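Local coordinates for protein SPT6 (PDB 2XP1) that acts in transcription elongation and probably binds RNA polymerase II through a noncanonical pair of tandem SH2 domains, at residues A[25-28]-A[29-32]; A[112-115]-A[116-119]; A[105-108]-A[109-112]; A[19-22]-A[23-26]. All coordinates share one frame; numbering follows the deposited sequence.

Contact 1. Residues A[25-28]-A[29-32]; sequences SENY and LRSS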
ATOM      1  N   SER A  25      15.623 -19.793 -14.795  1.00 52.07           N
ATOM      2  CA  SER A  25      14.291 -19.532 -14.203  1.00 49.20           C
ATOM      3  C   SER A  25      13.271 -19.202 -15.260  1.00 49.20           C
ATOM      4  O   SER A  25      12.181 -19.754 -15.278  1.00 48.34           O
ATOM      5  CB  SER A  25      14.361 -18.349 -13.268  1.00 46.11           C
ATOM      6  OG  SER A  25      15.275 -18.677 -12.255  1.00 50.61           O
ATOM      7  N   GLU A  26      13.650 -18.283 -16.138  1.00 50.52           N
ATOM      8  CA  GLU A  26      12.772 -17.817 -17.170  1.00 51.60           C
ATOM      9  C   GLU A  26      12.578 -18.955 -18.150  1.00 54.71           C
ATOM     10  O   GLU A  26      11.456 -19.259 -18.519  1.00 55.50           O
ATOM     11  CB  GLU A  26      13.350 -16.578 -17.828  1.00 52.73           C
ATOM     12  CG  GLU A  26      13.545 -15.441 -16.837  1.00 49.90           C
ATOM     13  CD  GLU A  26      13.774 -14.101 -17.508  1.00 51.09           C
ATOM     14  OE1 GLU A  26      14.075 -14.102 -18.727  1.00 55.17           O
ATOM     15  OE2 GLU A  26      13.664 -13.046 -16.813  1.00 50.10           O
ATOM     16  N   ASN A  27      13.658 -19.627 -18.517  1.00 57.86           N
ATOM     17  CA  ASN A  27      13.543 -20.848 -19.336  1.00 61.87           C
ATOM     18  C   ASN A  27      12.560 -21.837 -18.772  1.00 61.16           C
ATOM     19  O   ASN A  27      11.638 -22.279 -19.470  1.00 62.95           O
ATOM     20  CB  ASN A  27      14.877 -21.548 -19.511  1.00 64.87           C
ATOM     21  CG  ASN A  27      15.384 -21.428 -20.900  1.00 71.97           C
ATOM     22  OD1 ASN A  27      14.813 -20.694 -21.704  1.00 76.06           O
ATOM     23  ND2 ASN A  27      16.443 -22.156 -21.218  1.00 77.35           N
ATOM     24  N   TYR A  28      12.771 -22.183 -17.503  1.00 58.42           N
ATOM     25  CA  TYR A  28      11.950 -23.160 -16.853  1.00 58.00           C
ATOM     26  C   TYR A  28      10.516 -22.679 -16.827  1.00 56.63           C
ATOM     27  O   TYR A  28       9.604 -23.464 -17.070  1.00 58.45           O
ATOM     28  CB  TYR A  28      12.446 -23.409 -15.446  1.00 55.89           C
ATOM     29  CG  TYR A  28      11.508 -24.254 -14.627  1.00 56.71           C
ATOM     30  CD1 TYR A  28      11.543 -25.666 -14.699  1.00 58.91           C
ATOM     31  CD2 TYR A  28      10.585 -23.656 -13.781  1.00 53.10           C
ATOM     32  CE1 TYR A  28      10.670 -26.444 -13.928  1.00 59.16           C
ATOM     33  CE2 TYR A  28       9.712 -24.413 -13.012  1.00 54.74           C
ATOM     34  CZ  TYR A  28       9.765 -25.806 -13.081  1.00 58.52           C
ATOM     35  OH  TYR A  28       8.889 -26.517 -12.309  1.00 59.48           O
ATOM     36  N   LEU A  29      10.314 -21.398 -16.539  1.00 53.41           N
ATOM     37  CA  LEU A  29       8.972 -20.859 -16.521  1.00 52.18           C
ATOM     38  C   LEU A  29       8.367 -20.769 -17.931  1.00 55.69           C
ATOM     39  O   LEU A  29       7.150 -20.882 -18.082  1.00 56.64           O
ATOM     40  CB  LEU A  29       8.921 -19.496 -15.803  1.00 47.98           C
ATOM     41  CG  LEU A  29       9.242 -19.421 -14.294  1.00 44.70           C
ATOM     42  CD1 LEU A  29       9.221 -18.004 -13.738  1.00 35.76           C
ATOM     43  CD2 LEU A  29       8.302 -20.277 -13.454  1.00 44.15           C
ATOM     44  N   ARG A  30       9.189 -20.523 -18.953  1.00 58.66           N
ATOM     45  CA  ARG A  30       8.671 -20.401 -20.330  1.00 63.14           C
ATOM     46  C   ARG A  30       7.895 -21.667 -20.687  1.00 66.72           C
ATOM     47  O   ARG A  30       6.797 -21.586 -21.245  1.00 68.32           O
ATOM     48  CB  ARG A  30       9.784 -20.187 -21.384  1.00 66.16           C
ATOM     49  CG  ARG A  30      10.119 -18.727 -21.734  1.00 65.13           C
ATOM     50  CD  ARG A  30      11.404 -18.609 -22.595  1.00 67.95           C
ATOM     51  NE  ARG A  30      12.089 -17.321 -22.388  1.00 70.11           N
ATOM     52  CZ  ARG A  30      13.324 -17.167 -21.893  1.00 70.53           C
ATOM     53  NH1 ARG A  30      14.057 -18.223 -21.556  1.00 71.55           N
ATOM     54  NH2 ARG A  30      13.838 -15.949 -21.728  1.00 69.60           N
ATOM     55  N   SER A  31       8.455 -22.820 -20.323  1.00 68.46           N
ATOM     56  CA  SER A  31       7.921 -24.112 -20.741  1.00 73.28           C
ATOM     57  C   SER A  31       7.252 -24.935 -19.621  1.00 72.34           C
ATOM     58  O   SER A  31       6.895 -26.097 -19.824  1.00 75.22           O
ATOM     59  CB  SER A  31       9.023 -24.910 -21.457  1.00 77.27           C
ATOM     60  OG  SER A  31      10.210 -24.905 -20.674  1.00 77.29           O
ATOM     61  N   SER A  32       7.056 -24.319 -18.453  1.00 68.76           N
ATOM     62  CA  SER A  32       6.308 -24.945 -17.339  1.00 67.91           C
ATOM     63  C   SER A  32       4.869 -24.393 -17.333  1.00 67.14           C
ATOM     64  O   SER A  32       4.602 -23.346 -17.920  1.00 65.94           O
ATOM     65  CB  SER A  32       7.022 -24.656 -15.999  1.00 64.66           C
ATOM     66  OG  SER A  32       6.378 -25.218 -14.864  1.00 64.10           O
TER
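Asn-27 O is gripped twice by Ser-31. The hydroxyl OG gives it a hydrogen bond of 3.2 Å, with the donor tilted out of the carbonyl plane, and Ser-31 N adds a long, weak one. At the two preceding carbonyls the backbone bonds are shorter: Arg-30 N reaches Glu-26 O at 2.6 Å and Leu-29 N reaches Ser-25 O at 2.8 Å.

Arg-30 sends its extended chain back along the helix surface. Its guanidinium turns an edge to the Asn-27 amide, NH1 lying 2.6 Å from Asn-27 OD1, which sits near the guanidinium plane; the N-H points well aside of the oxygen (122°), so the bond is weak. Glu-26 CB lies over one guanidinium face, 3.8 Å above the plane. The salt bridge from Glu-26 OE1 to Arg-30 NH2 (3.5 Å) is one of charge alone, as the oxygen sits well out of that plane; OE2 of the same carboxylate bonds to His-60.

All this belongs to helix 22-31, which crosses between strands 17-18 and 36-40 as the first helix of an SH2 fold. Toward the sheet, Leu-29 packs on Leu-37 and Phe-58, and its CD2 touches Tyr-28 CD2 at 4.1 Å.

Tyr-28 holds CG anti to the backbone N (chi1 171°), which carries the ring along the helix end, where Ser-32 CB makes a CH-pi contact over one face, 4.2 Å from the centroid and 18° off the normal. Beyond the ring Tyr-28 OH bonds to Asp-34 OD2, and Ser-32 OG accepts from Asp-34 N.

Contact 2. Residues A[112-115]-A[116-119]; sequences EKLL and SSFD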
ATOM      1  N   GLU A 112      -1.583  -3.180 -31.792  1.00 87.28           N
ATOM      2  CA  GLU A 112      -1.353  -2.204 -32.862  1.00 89.66           C
ATOM      3  C   GLU A 112      -2.579  -2.071 -33.776  1.00 91.97           C
ATOM      4  O   GLU A 112      -2.975  -0.953 -34.115  1.00 92.89           O
ATOM      5  CB  GLU A 112      -0.087  -2.593 -33.668  1.00 93.05           C
ATOM      6  CG  GLU A 112       0.029  -2.032 -35.122  1.00 99.36           C
ATOM      7  CD  GLU A 112       1.156  -2.683 -35.973  1.00104.79           C
ATOM      8  OE1 GLU A 112       1.970  -3.465 -35.417  1.00104.66           O
ATOM      9  OE2 GLU A 112       1.227  -2.405 -37.199  1.00107.65           O
ATOM     10  N   LYS A 113      -3.169  -3.198 -34.180  1.00 93.14           N
ATOM     11  CA  LYS A 113      -4.317  -3.176 -35.094  1.00 95.52           C
ATOM     12  C   LYS A 113      -5.407  -2.258 -34.567  1.00 92.46           C
ATOM     13  O   LYS A 113      -5.845  -1.323 -35.255  1.00 93.87           O
ATOM     14  CB  LYS A 113      -4.894  -4.584 -35.337  1.00 98.47           C
ATOM     15  CG  LYS A 113      -6.185  -4.596 -36.202  1.00103.24           C
ATOM     16  CD  LYS A 113      -6.733  -6.006 -36.517  1.00107.15           C
ATOM     17  CE  LYS A 113      -7.886  -5.933 -37.533  1.00111.57           C
ATOM     18  NZ  LYS A 113      -8.447  -7.263 -37.898  1.00115.40           N
ATOM     19  N   LEU A 114      -5.819  -2.535 -33.330  1.00 87.71           N
ATOM     20  CA  LEU A 114      -6.918  -1.825 -32.705  1.00 84.72           C
ATOM     21  C   LEU A 114      -6.646  -0.321 -32.594  1.00 82.24           C
ATOM     22  O   LEU A 114      -7.507   0.487 -32.943  1.00 83.50           O
ATOM     23  CB  LEU A 114      -7.256  -2.445 -31.352  1.00 81.53           C
ATOM     24  CG  LEU A 114      -8.643  -2.100 -30.798  1.00 81.38           C
ATOM     25  CD1 LEU A 114      -9.782  -2.850 -31.520  1.00 85.33           C
ATOM     26  CD2 LEU A 114      -8.687  -2.348 -29.290  1.00 77.65           C
ATOM     27  N   LEU A 115      -5.447   0.053 -32.146  1.00 78.75           N
ATOM     28  CA  LEU A 115      -5.085   1.469 -32.026  1.00 76.75           C
ATOM     29  C   LEU A 115      -5.145   2.227 -33.374  1.00 79.76           C
ATOM     30  O   LEU A 115      -5.305   3.447 -33.392  1.00 79.36           O
ATOM     31  CB  LEU A 115      -3.708   1.647 -31.355  1.00 74.19           C
ATOM     32  CG  LEU A 115      -3.409   1.353 -29.875  1.00 69.94           C
ATOM     33  CD1 LEU A 115      -1.916   1.310 -29.664  1.00 69.37           C
ATOM     34  CD2 LEU A 115      -3.992   2.363 -28.906  1.00 67.40           C
ATOM     35  N   SER A 116      -5.035   1.495 -34.486  1.00 82.88           N
ATOM     36  CA  SER A 116      -4.994   2.091 -35.829  1.00 86.28           C
ATOM     37  C   SER A 116      -6.366   2.208 -36.440  1.00 88.41           C
ATOM     38  O   SER A 116      -6.531   2.862 -37.484  1.00 91.76           O
ATOM     39  CB  SER A 116      -4.123   1.256 -36.770  1.00 89.85           C
ATOM     40  OG  SER A 116      -2.745   1.443 -36.504  1.00 89.27           O
ATOM     41  N   SER A 117      -7.340   1.561 -35.803  1.00 86.48           N
ATOM     42  CA  SER A 117      -8.718   1.528 -36.307  1.00 88.63           C
ATOM     43  C   SER A 117      -9.478   2.817 -36.005  1.00 87.09           C
ATOM     44  O   SER A 117     -10.637   2.959 -36.401  1.00 89.32           O
ATOM     45  CB  SER A 117      -9.476   0.340 -35.713  1.00 88.40           C
ATOM     46  OG  SER A 117      -9.780   0.574 -34.347  1.00 83.65           O
ATOM     47  N   PHE A 118      -8.806   3.728 -35.294  1.00 83.45           N
ATOM     48  CA  PHE A 118      -9.337   5.030 -34.830  1.00 81.53           C
ATOM     49  C   PHE A 118      -9.994   5.857 -35.946  1.00 84.52           C
ATOM     50  O   PHE A 118      -9.352   6.145 -36.949  1.00 87.15           O
ATOM     51  CB  PHE A 118      -8.198   5.805 -34.117  1.00 78.32           C
ATOM     52  CG  PHE A 118      -8.517   7.254 -33.786  1.00 77.77           C
ATOM     53  CD1 PHE A 118      -8.899   7.618 -32.498  1.00 73.16           C
ATOM     54  CD2 PHE A 118      -8.409   8.264 -34.762  1.00 80.15           C
ATOM     55  CE1 PHE A 118      -9.182   8.965 -32.184  1.00 73.39           C
ATOM     56  CE2 PHE A 118      -8.694   9.605 -34.456  1.00 78.83           C
ATOM     57  CZ  PHE A 118      -9.075   9.958 -33.165  1.00 75.47           C
ATOM     58  N   ASP A 119     -11.269   6.218 -35.742  1.00 84.67           N
ATOM     59  CA  ASP A 119     -12.107   6.980 -36.693  1.00 87.70           C
ATOM     60  C   ASP A 119     -12.062   8.473 -36.450  1.00 86.30           C
ATOM     61  O   ASP A 119     -12.134   9.271 -37.376  1.00 88.89           O
ATOM     62  CB  ASP A 119     -13.582   6.612 -36.511  1.00 89.27           C
ATOM     63  CG  ASP A 119     -13.919   5.248 -37.033  1.00 92.91           C
ATOM     64  OD1 ASP A 119     -15.109   4.999 -37.301  1.00 96.68           O
ATOM     65  OD2 ASP A 119     -13.010   4.410 -37.166  1.00 95.12           O
TER
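The flat group that organises this turn is the carbonyl of Leu-114, which Ser-117 meets twice. Its hydroxyl comes in the carbonyl plane, on a lone pair, with OG 2.7 Å from Leu-114 O; its backbone N-H stands above that plane, Ser-117 N lying 3.1 Å from the same oxygen. The Lys-113 carbonyl is also approached over a face, by Ser-116 N at 3.0 Å. A little further along, Phe-118 CB rests against Leu-115 O at 3.8 Å while its ring leads off from the helix.

Ser-117 can use both donors on one acceptor because its OG lies between the backbone N and the carbonyl carbon (chi1 73°), bringing the hydroxyl round to the oxygen its own N-H already serves. Ser-116 is held less firmly to Glu-112 O: both its N (3.2 Å) and its OG (3.4 Å) make weak bonds there.

Helix 112-116 leads toward strand 124-129 of the second sheet, consistent with the first helix of the second SH2 domain. Leu-115 packs on Ala-140, while Leu-114 and Phe-118 both touch Val-124, and Asn-142 ND2 bonds to Leu-115 O.

The sounder backbone bonds here span three residues, as in a 3-10 turn, so the chain tightens on leaving the helix, and serine hydroxyls add to the backbone donors at Leu-114 O and, weakly, at Glu-112 O.

Contact 3. Residues A[105-108]-A[109-112]; sequences FNSP and EDAE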
ATOM      1  N   PHE A 105      -4.436  -7.137 -24.691  1.00 59.64           N
ATOM      2  CA  PHE A 105      -3.735  -7.883 -25.750  1.00 62.69           C
ATOM      3  C   PHE A 105      -2.396  -8.433 -25.268  1.00 61.71           C
ATOM      4  O   PHE A 105      -1.778  -7.865 -24.373  1.00 57.88           O
ATOM      5  CB  PHE A 105      -3.498  -7.020 -26.991  1.00 64.10           C
ATOM      6  CG  PHE A 105      -4.748  -6.601 -27.670  1.00 66.78           C
ATOM      7  CD1 PHE A 105      -5.462  -5.496 -27.215  1.00 64.75           C
ATOM      8  CD2 PHE A 105      -5.240  -7.329 -28.758  1.00 70.98           C
ATOM      9  CE1 PHE A 105      -6.645  -5.117 -27.830  1.00 68.06           C
ATOM     10  CE2 PHE A 105      -6.418  -6.959 -29.388  1.00 73.93           C
ATOM     11  CZ  PHE A 105      -7.125  -5.846 -28.928  1.00 72.60           C
ATOM     12  N   ASN A 106      -1.952  -9.523 -25.902  1.00 65.75           N
ATOM     13  CA  ASN A 106      -0.659 -10.189 -25.632  1.00 67.01           C
ATOM     14  C   ASN A 106       0.578  -9.530 -26.203  1.00 67.90           C
ATOM     15  O   ASN A 106       1.670  -9.707 -25.664  1.00 66.15           O
ATOM     16  CB  ASN A 106      -0.672 -11.634 -26.116  1.00 70.90           C
ATOM     17  CG  ASN A 106      -1.293 -12.570 -25.110  1.00 72.34           C
ATOM     18  OD1 ASN A 106      -2.424 -13.052 -25.314  1.00 77.07           O
ATOM     19  ND2 ASN A 106      -0.575 -12.821 -23.994  1.00 70.25           N
ATOM     20  N   SER A 107       0.447  -8.786 -27.292  1.00 71.20           N
ATOM     21  CA  SER A 107       1.591  -7.979 -27.695  1.00 72.90           C
ATOM     22  C   SER A 107       1.208  -6.558 -28.100  1.00 73.63           C
ATOM     23  O   SER A 107       0.113  -6.326 -28.636  1.00 75.11           O
ATOM     24  CB  SER A 107       2.460  -8.683 -28.755  1.00 76.54           C
ATOM     25  OG  SER A 107       2.327  -8.104 -30.045  1.00 80.89           O
ATOM     26  N   PRO A 108       2.102  -5.598 -27.797  1.00 73.04           N
ATOM     27  CA  PRO A 108       2.087  -4.239 -28.337  1.00 74.48           C
ATOM     28  C   PRO A 108       1.846  -4.255 -29.842  1.00 79.08           C
ATOM     29  O   PRO A 108       0.926  -3.581 -30.335  1.00 80.28           O
ATOM     30  CB  PRO A 108       3.516  -3.727 -28.048  1.00 74.09           C
ATOM     31  CG  PRO A 108       4.219  -4.820 -27.257  1.00 72.42           C
ATOM     32  CD  PRO A 108       3.154  -5.757 -26.779  1.00 70.80           C
ATOM     33  N   GLU A 109       2.677  -5.043 -30.534  1.00 82.34           N
ATOM     34  CA  GLU A 109       2.604  -5.282 -31.976  1.00 87.73           C
ATOM     35  C   GLU A 109       1.181  -5.671 -32.417  1.00 89.44           C
ATOM     36  O   GLU A 109       0.743  -5.286 -33.496  1.00 92.95           O
ATOM     37  CB  GLU A 109       3.639  -6.361 -32.379  1.00 90.55           C
ATOM     38  CG  GLU A 109       4.018  -6.403 -33.895  1.00 96.10           C
ATOM     39  CD  GLU A 109       4.783  -7.683 -34.334  1.00 99.37           C
ATOM     40  OE1 GLU A 109       4.999  -8.611 -33.502  1.00 94.54           O
ATOM     41  OE2 GLU A 109       5.166  -7.756 -35.536  1.00104.14           O
ATOM     42  N   ASP A 110       0.469  -6.413 -31.568  1.00 87.67           N
ATOM     43  CA  ASP A 110      -0.871  -6.925 -31.879  1.00 90.01           C
ATOM     44  C   ASP A 110      -2.015  -6.116 -31.260  1.00 87.82           C
ATOM     45  O   ASP A 110      -3.172  -6.276 -31.650  1.00 89.95           O
ATOM     46  CB  ASP A 110      -0.984  -8.410 -31.508  1.00 90.62           C
ATOM     47  CG  ASP A 110      -0.442  -9.341 -32.614  1.00 96.38           C
ATOM     48  OD1 ASP A 110      -0.543  -8.972 -33.816  1.00 99.40           O
ATOM     49  OD2 ASP A 110       0.084 -10.442 -32.283  1.00 95.48           O
ATOM     50  N   ALA A 111      -1.686  -5.258 -30.298  1.00 84.06           N
ATOM     51  CA  ALA A 111      -2.598  -4.209 -29.854  1.00 82.36           C
ATOM     52  C   ALA A 111      -2.470  -3.022 -30.808  1.00 84.43           C
ATOM     53  O   ALA A 111      -3.146  -1.996 -30.647  1.00 83.65           O
ATOM     54  CB  ALA A 111      -2.269  -3.783 -28.433  1.00 78.27           C
ATOM     55  N   GLU A 112      -1.583  -3.180 -31.792  1.00 87.28           N
ATOM     56  CA  GLU A 112      -1.353  -2.204 -32.862  1.00 89.66           C
ATOM     57  C   GLU A 112      -2.579  -2.071 -33.776  1.00 91.97           C
ATOM     58  O   GLU A 112      -2.975  -0.953 -34.115  1.00 92.89           O
ATOM     59  CB  GLU A 112      -0.087  -2.593 -33.668  1.00 93.05           C
ATOM     60  CG  GLU A 112       0.029  -2.032 -35.122  1.00 99.36           C
ATOM     61  CD  GLU A 112       1.156  -2.683 -35.973  1.00104.79           C
ATOM     62  OE1 GLU A 112       1.970  -3.465 -35.417  1.00104.66           O
ATOM     63  OE2 GLU A 112       1.227  -2.405 -37.199  1.00107.65           O
TER
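An ST motif at Ser-107 begins the turn that leads into helix 112-116, in what is probably the second SH2 domain. Ser-107 OG accepts from Asp-110 N at 2.9 Å, and Ser-107 O takes two backbone donors. Ala-111 N reaches that oxygen in the carbonyl plane at 2.7 Å, whereas Asp-110 N stands above the plane at 3.0 Å. The Asp-110 N-H is thus shared between the hydroxyl and carbonyl oxygens of one serine, and neither of its bonds is straight. Glu-109 CB also lies close to the hydroxyl, 3.2 Å from Ser-107 OG.

The apolar half of the contact is Phe-105 against Ala-111. With CG anti to its carbonyl carbon (chi1 -65°), Phe-105 brings its ring under the returning turn. Ala-111 CA sits over one face in a CH-pi contact, 4.2 Å from the ring centroid and 23° off the normal, and Ala-111 CB meets Phe-105 CB at 3.8 Å.

Strand 124-129 lies alongside: Phe-105 pairs its backbone with Phe-127, Phe-105 and Ala-111 both touch Ala-126, and Pro-108 and Ala-111 rest on Tyr-128, so the connection from helix 80-100 is laid against this strand just before helix 112-116 starts.

Contact 4. Residues A[19-22]-A[23-26]; sequences NFNV and TESE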
ATOM      1  N   ASN A  19      17.238 -24.036  -7.652  1.00 50.22           N
ATOM      2  CA  ASN A  19      18.608 -23.628  -7.810  1.00 52.46           C
ATOM      3  C   ASN A  19      18.808 -23.173  -9.243  1.00 53.18           C
ATOM      4  O   ASN A  19      19.430 -23.872 -10.029  1.00 57.59           O
ATOM      5  CB  ASN A  19      19.551 -24.799  -7.445  1.00 55.19           C
ATOM      6  CG  ASN A  19      21.052 -24.417  -7.526  1.00 60.34           C
ATOM      7  OD1 ASN A  19      21.435 -23.266  -7.241  1.00 62.10           O
ATOM      8  ND2 ASN A  19      21.903 -25.391  -7.929  1.00 62.66           N
ATOM      9  N   PHE A  20      18.236 -22.032  -9.600  1.00 51.19           N
ATOM     10  CA  PHE A  20      18.351 -21.486 -10.960  1.00 51.33           C
ATOM     11  C   PHE A  20      18.932 -20.101 -10.921  1.00 50.88           C
ATOM     12  O   PHE A  20      18.749 -19.377  -9.952  1.00 49.24           O
ATOM     13  CB  PHE A  20      16.968 -21.299 -11.595  1.00 49.81           C
ATOM     14  CG  PHE A  20      16.223 -22.574 -11.896  1.00 49.85           C
ATOM     15  CD1 PHE A  20      16.885 -23.772 -12.116  1.00 52.17           C
ATOM     16  CD2 PHE A  20      14.848 -22.554 -12.004  1.00 44.74           C
ATOM     17  CE1 PHE A  20      16.169 -24.923 -12.418  1.00 53.81           C
ATOM     18  CE2 PHE A  20      14.134 -23.692 -12.313  1.00 45.68           C
ATOM     19  CZ  PHE A  20      14.787 -24.876 -12.515  1.00 51.28           C
ATOM     20  N   ASN A  21      19.563 -19.697 -12.013  1.00 53.25           N
ATOM     21  CA  ASN A  21      19.930 -18.301 -12.231  1.00 52.92           C
ATOM     22  C   ASN A  21      18.777 -17.630 -12.958  1.00 51.08           C
ATOM     23  O   ASN A  21      17.725 -18.249 -13.152  1.00 50.01           O
ATOM     24  CB  ASN A  21      21.242 -18.223 -13.061  1.00 57.24           C
ATOM     25  CG  ASN A  21      21.108 -18.855 -14.434  1.00 59.86           C
ATOM     26  OD1 ASN A  21      20.004 -18.940 -14.992  1.00 58.48           O
ATOM     27  ND2 ASN A  21      22.233 -19.301 -14.994  1.00 65.81           N
ATOM     28  N   VAL A  22      18.963 -16.383 -13.393  1.00 51.14           N
ATOM     29  CA  VAL A  22      17.941 -15.687 -14.197  1.00 49.88           C
ATOM     30  C   VAL A  22      17.494 -16.500 -15.445  1.00 51.77           C
ATOM     31  O   VAL A  22      16.318 -16.863 -15.540  1.00 49.75           O
ATOM     32  CB  VAL A  22      18.367 -14.230 -14.602  1.00 51.32           C
ATOM     33  CG1 VAL A  22      17.386 -13.640 -15.642  1.00 50.72           C
ATOM     34  CG2 VAL A  22      18.472 -13.311 -13.369  1.00 49.16           C
ATOM     35  N   THR A  23      18.414 -16.817 -16.366  1.00 55.38           N
ATOM     36  CA  THR A  23      18.026 -17.500 -17.622  1.00 58.62           C
ATOM     37  C   THR A  23      17.315 -18.830 -17.391  1.00 57.98           C
ATOM     38  O   THR A  23      16.260 -19.082 -17.981  1.00 57.86           O
ATOM     39  CB  THR A  23      19.202 -17.647 -18.654  1.00 64.13           C
ATOM     40  OG1 THR A  23      19.317 -16.433 -19.392  1.00 68.03           O
ATOM     41  CG2 THR A  23      18.937 -18.754 -19.670  1.00 66.44           C
ATOM     42  N   GLU A  24      17.862 -19.647 -16.500  1.00 57.94           N
ATOM     43  CA  GLU A  24      17.274 -20.945 -16.187  1.00 58.36           C
ATOM     44  C   GLU A  24      15.854 -20.819 -15.623  1.00 55.16           C
ATOM     45  O   GLU A  24      14.976 -21.630 -15.976  1.00 55.40           O
ATOM     46  CB  GLU A  24      18.181 -21.752 -15.245  1.00 59.14           C
ATOM     47  CG  GLU A  24      19.453 -22.240 -15.931  1.00 64.86           C
ATOM     48  CD  GLU A  24      20.629 -22.485 -14.964  1.00 68.62           C
ATOM     49  OE1 GLU A  24      20.516 -22.167 -13.756  1.00 64.91           O
ATOM     50  OE2 GLU A  24      21.686 -22.978 -15.437  1.00 73.49           O
ATOM     51  N   SER A  25      15.623 -19.793 -14.795  1.00 52.07           N
ATOM     52  CA  SER A  25      14.291 -19.532 -14.203  1.00 49.20           C
ATOM     53  C   SER A  25      13.271 -19.202 -15.260  1.00 49.20           C
ATOM     54  O   SER A  25      12.181 -19.754 -15.278  1.00 48.34           O
ATOM     55  CB  SER A  25      14.361 -18.349 -13.268  1.00 46.11           C
ATOM     56  OG  SER A  25      15.275 -18.677 -12.255  1.00 50.61           O
ATOM     57  N   GLU A  26      13.650 -18.283 -16.138  1.00 50.52           N
ATOM     58  CA  GLU A  26      12.772 -17.817 -17.170  1.00 51.60           C
ATOM     59  C   GLU A  26      12.578 -18.955 -18.150  1.00 54.71           C
ATOM     60  O   GLU A  26      11.456 -19.259 -18.519  1.00 55.50           O
ATOM     61  CB  GLU A  26      13.350 -16.578 -17.828  1.00 52.73           C
ATOM     62  CG  GLU A  26      13.545 -15.441 -16.837  1.00 49.90           C
ATOM     63  CD  GLU A  26      13.774 -14.101 -17.508  1.00 51.09           C
ATOM     64  OE1 GLU A  26      14.075 -14.102 -18.727  1.00 55.17           O
ATOM     65  OE2 GLU A  26      13.664 -13.046 -16.813  1.00 50.10           O
TER
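Asn-21 turns CG between its backbone N and carbonyl carbon (chi1 61°), which swings the amide back over the first turn of the helix, and Glu-24 places CG beside its own backbone N, so that its extended chain carries the carboxylate to Asn-21. OD1 of Asn-21 then accepts from Glu-24 N at 2.7 Å, almost straight at 171°. In return Glu-24 OE1 accepts from Asn-21 N at 3.2 Å, met on its anti side. The amide and carboxylate lie stacked, their planes only 17° apart.

This reciprocal pair is a capping box, with Asn-21 as the N-cap of helix 22-31, the helix that follows strand 17-18 in this SH2 fold. Asn-21 O is gripped in turn by Ser-25, whose N (3.1 Å) and OG (2.6 Å) reach that oxygen from opposite faces of its plane. Next along, Glu-26 N bonds to Val-22 O at 3.1 Å.

Phe-20 leans in from the loop. Its CB approaches Ser-25 OG at 3.2 Å, and Glu-24 O lies 4.1 Å above one face of its ring, offset toward the rim; the ring also packs on Leu-37. Val-22 borders Arg-39 and His-60 on the sheet, with a sulfate ion about 5 Å from its side chain.

Along the chain the order is contact 4, contact 1, contact 3, contact 2. Contacts 4 and 1 share Ser-25 and Glu-26 and occupy the start and end of helix 22-31, their centres 8 Å apart, joined where Phe-20 meets Tyr-28. Contacts 3 and 2 share Glu-112 and lie at the two ends of helix 112-116, with centres 11 Å apart and Leu-114 packing on Phe-105. Between the pairs runs the long helix 80-100, and the centres of contacts 1 and 2 are 33 Å apart. Each pair borders its own sheet, six-stranded and five-stranded, so each half of the tandem SH2 unit has a short helix, entered through a side-chain-to-backbone bonded turn, set against its own sheet.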